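Side-chain contacts in carboxymuconolactone decarboxylase family protein (Methanocaldococcus jannaschii, PDB 3D7I), which probably acts as a peroxiredoxin-type oxidoreductase of the AhpD-like superfamily, possibly taking part in oxygen detoxification: residues Tyr41-Gln44 with Lys45-Ile49; Ser90-Pro93 with Ala94-Lys97. All blocks are in the same frame, centred on the assembly; numbering follows the deposited sequence.

Contact 1. Residues Tyr41-Gln44 with Lys45-Ile49; sequences YKTQ and KLIAI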
# COMPACT_ATOMS: atom_id res chain seq x y z
N TYR B 41 22.67 9.90 -11.46
CA TYR B 41 22.00 10.28 -10.22
C TYR B 41 20.67 10.99 -10.48
O TYR B 41 19.67 10.73 -9.81
CB TYR B 41 22.95 11.21 -9.47
CG TYR B 41 22.52 11.65 -8.10
CD1 TYR B 41 21.94 10.76 -7.21
CD2 TYR B 41 22.77 12.95 -7.67
CE1 TYR B 41 21.59 11.17 -5.93
CE2 TYR B 41 22.42 13.37 -6.41
CZ TYR B 41 21.84 12.48 -5.54
OH TYR B 41 21.51 12.89 -4.27
N LYS B 42 20.67 11.88 -11.46
CA LYS B 42 19.40 12.55 -11.84
C LYS B 42 18.29 11.56 -12.17
O LYS B 42 17.16 11.72 -11.69
CB LYS B 42 19.63 13.49 -13.01
CG LYS B 42 18.40 14.26 -13.48
CD LYS B 42 18.72 15.06 -14.75
CE LYS B 42 17.56 15.96 -15.17
NZ LYS B 42 17.90 16.79 -16.36
N THR B 43 18.60 10.56 -12.98
CA THR B 43 17.61 9.55 -13.35
C THR B 43 17.10 8.79 -12.14
O THR B 43 15.90 8.57 -11.99
CB THR B 43 18.15 8.56 -14.40
OG1 THR B 43 18.51 9.29 -15.57
CG2 THR B 43 17.11 7.52 -14.77
N GLN B 44 18.01 8.39 -11.26
CA GLN B 44 17.62 7.72 -10.04
C GLN B 44 16.76 8.59 -9.12
O GLN B 44 15.85 8.08 -8.50
CB GLN B 44 18.85 7.23 -9.29
CG GLN B 44 19.57 6.11 -9.96
CD GLN B 44 20.70 5.61 -9.10
OE1 GLN B 44 21.61 6.37 -8.80
NE2 GLN B 44 20.64 4.33 -8.70
N LYS B 45 17.07 9.87 -9.00
CA LYS B 45 16.26 10.77 -8.19
C LYS B 45 14.86 10.97 -8.77
O LYS B 45 13.89 11.07 -8.03
CB LYS B 45 16.96 12.13 -8.00
CG LYS B 45 18.03 12.04 -6.94
CD LYS B 45 17.44 11.99 -5.52
CE LYS B 45 18.57 11.79 -4.51
NZ LYS B 45 18.09 11.71 -3.09
N LEU B 46 14.76 11.01 -10.10
CA LEU B 46 13.44 11.05 -10.79
C LEU B 46 12.62 9.80 -10.49
O LEU B 46 11.42 9.87 -10.22
CB LEU B 46 13.62 11.25 -12.31
CG LEU B 46 14.17 12.62 -12.75
CD1 LEU B 46 14.55 12.62 -14.23
CD2 LEU B 46 13.17 13.74 -12.46
N ILE B 47 13.29 8.64 -10.48
CA ILE B 47 12.66 7.40 -10.07
C ILE B 47 12.17 7.47 -8.62
O ILE B 47 11.06 7.06 -8.31
CB ILE B 47 13.63 6.21 -10.29
CG1 ILE B 47 13.89 5.98 -11.78
CG2 ILE B 47 13.08 4.90 -9.64
CD1 ILE B 47 15.16 5.14 -12.07
N ALA B 48 13.02 8.02 -7.74
CA ALA B 48 12.66 8.15 -6.32
C ALA B 48 11.40 9.02 -6.17
O ALA B 48 10.50 8.69 -5.40
CB ALA B 48 13.85 8.72 -5.50
N ILE B 49 11.33 10.12 -6.92
CA ILE B 49 10.14 10.99 -6.91
C ILE B 49 8.92 10.19 -7.30
O ILE B 49 7.90 10.26 -6.64
CB ILE B 49 10.30 12.23 -7.81
CG1 ILE B 49 11.36 13.19 -7.25
CG2 ILE B 49 8.96 13.03 -7.94
CD1 ILE B 49 11.89 14.16 -8.28

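Contact 2. Residues Ser90-Pro93 with Ala94-Lys97; sequences SGMP and AFTK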
# COMPACT_ATOMS: atom_id res chain seq x y z
N SER B 90 -0.65 4.36 -10.87
CA SER B 90 -1.11 4.55 -9.52
C SER B 90 -2.47 5.22 -9.36
O SER B 90 -3.04 5.19 -8.26
CB SER B 90 -0.04 5.31 -8.69
OG SER B 90 1.23 4.67 -8.82
N GLY B 91 -2.98 5.86 -10.42
CA GLY B 91 -4.34 6.41 -10.38
C GLY B 91 -4.41 7.92 -10.14
O GLY B 91 -3.38 8.57 -9.88
N MSE B 92 -5.62 8.44 -10.24
CA MSE B 92 -5.86 9.86 -10.13
C MSE B 92 -5.55 10.46 -8.75
O MSE B 92 -4.93 11.54 -8.67
CB MSE B 92 -7.30 10.19 -10.56
CG MSE B 92 -7.49 10.23 -11.99
SE MSE B 92 -6.64 11.80 -12.67
CE MSE B 92 -7.86 13.15 -11.95
N PRO B 93 -5.93 9.79 -7.65
CA PRO B 93 -5.61 10.41 -6.35
C PRO B 93 -4.13 10.76 -6.15
O PRO B 93 -3.79 11.87 -5.72
CB PRO B 93 -6.10 9.38 -5.33
CG PRO B 93 -7.20 8.67 -6.04
CD PRO B 93 -6.74 8.56 -7.46
N ALA B 94 -3.25 9.83 -6.49
CA ALA B 94 -1.83 10.08 -6.32
C ALA B 94 -1.35 11.18 -7.26
O ALA B 94 -0.54 12.05 -6.88
CB ALA B 94 -1.05 8.77 -6.59
N PHE B 95 -1.81 11.11 -8.50
CA PHE B 95 -1.46 12.10 -9.51
C PHE B 95 -1.87 13.51 -9.08
O PHE B 95 -1.05 14.46 -9.13
CB PHE B 95 -2.17 11.78 -10.82
CG PHE B 95 -1.94 12.81 -11.91
CD1 PHE B 95 -0.70 12.96 -12.47
CD2 PHE B 95 -2.97 13.63 -12.35
CE1 PHE B 95 -0.46 13.90 -13.48
CE2 PHE B 95 -2.74 14.58 -13.36
CZ PHE B 95 -1.49 14.72 -13.91
N THR B 96 -3.12 13.67 -8.67
CA THR B 96 -3.63 15.02 -8.39
C THR B 96 -2.97 15.58 -7.13
O THR B 96 -2.62 16.76 -7.09
CB THR B 96 -5.17 15.05 -8.30
OG1 THR B 96 -5.57 14.18 -7.26
CG2 THR B 96 -5.81 14.57 -9.60
N LYS B 97 -2.74 14.74 -6.11
CA LYS B 97 -2.07 15.17 -4.89
C LYS B 97 -0.67 15.68 -5.24
O LYS B 97 -0.26 16.75 -4.80
CB LYS B 97 -1.97 14.01 -3.88
CG LYS B 97 -1.26 14.34 -2.57
CD LYS B 97 -1.42 13.22 -1.52
CE LYS B 97 -1.43 13.78 -0.11
NZ LYS B 97 -2.72 14.43 0.22
O HOH W 1 -3.92 7.00 -6.48

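Contact 1. Residues Tyr41-Gln44 with Lys45-Ile49
One face of the Tyr41 ring carries the Lys45 side chain, whose CG sits 3.8 Å above the ring plane, displaced toward the rim; this is a CH-pi contact, with CG 24° off the ring normal as seen from the centroid. With Tyr41 CG anti to the backbone N (chi1 -175°) and Lys45 bent at chi2 (-75°), the two side chains run alongside each other in the same direction. The lysine chain then continues toward the phenol end, where its CE comes within 3.1 Å of Tyr41 OH. Its amine is less close, with Lys45 NZ 3.8 Å from Tyr41 OH. Phe34 meets the tyrosine ring edge-to-face. The other flat group, the Gln44 amide, serves partners outside this turn: its NE2 is hydrogen-bonded to Val33 O and to Asp81 O of the second subunit, so the amide nitrogen of this buried residue has two acceptors.

These pairs lie one turn apart at the start of helix 41-53 in the all-helical AhpD-like fold. The backbone hydrogen bond from Lys45 N to Tyr41 O, 2.9 Å, belongs to the same helical turn. On another side of the helix, Thr43 CG2 touches Ile47 CD1 at 4.1 Å, while Thr43 OG1 is hydrogen-bonded to Asp40 OD1 of the residue just ahead of the helix. Ile47 itself packs on Ile47 of the second subunit. Lys42 CG makes a looser approach to Leu46 CD1, 4.3 Å away; from there the fully extended lysine reaches a salt bridge with Glu78, and Leu46 packs against Val82 of helix 76-90.

Contact 2. Residues Ser90-Pro93 with Ala94-Lys97
Ala94 CB receives Ser90 CB at 4.2 Å, across the junction where helix 76-90 ends and helix 92-104 begins. The backbone N of Ala94, in the first turn of the new helix, donates to a water at 2.9 Å; the same water gives a proton to Ser90 O, so that the end of one helix and the start of the next share a water bridge.

Phe95 follows. Its backbone N is hydrogen-bonded to Gly91 O at 3.3 Å, while its ring runs beside the selenomethionine Met92. In the modelled conformer the selenium stands obliquely to the ring, SE lying 4.1 Å from Phe95 CD2, in a Met-aromatic contact. On the same chain the phenyl group packs on Leu83 and Leu87 of helix 76-90. Here a glycine turn joins two consecutive helices of the all-helical AhpD-like fold: Gly91 takes a positive phi of 101°, leaving helical geometry after the first helix, and at once serves as N-cap of the second. At its backbone angles a side chain would press on the preceding carbonyl oxygen.

Thr96 grips the carbonyl of Met92 through its amide, with Thr96 N 2.8 Å from Met92 O. Its hydroxyl, held between the backbone N and the carbonyl carbon by a chi1 of 60°, turns back over the preceding turn: Thr96 OG1 is 3.1 Å from Met92 O and 3.3 Å from Pro93 O, and which carbonyl takes its proton is not settled. The Met92 and Thr96 side chains cross at about a right angle, CG2 beside the Met92 CE of the modelled conformer.

Lys97 ends the walk with its N bonded to Pro93 O at 3.1 Å. In the modelled conformer its amine makes a salt bridge with Asp57 of the third subunit.

Contact 1 occupies the first turns of helix 41-53, whereas contact 2 runs from the junction with helix 76-90 into the first turn of helix 92-104; both pack against helix 76-90. Contact 1 lies nearer the centre of the chain (about 7 Å between centres, against about 16 Å). It has four buried residues and one exposed, contact 2 three buried and none exposed. The two contact centres are about 19 Å apart, and nothing touches between them. Contact 1 is regular helix with an aliphatic chain laid on an aromatic ring, while contact 2 adds water, selenium and hydroxyl contacts. Residues of the second subunit meet both; the third and fourth subunits meet contact 2.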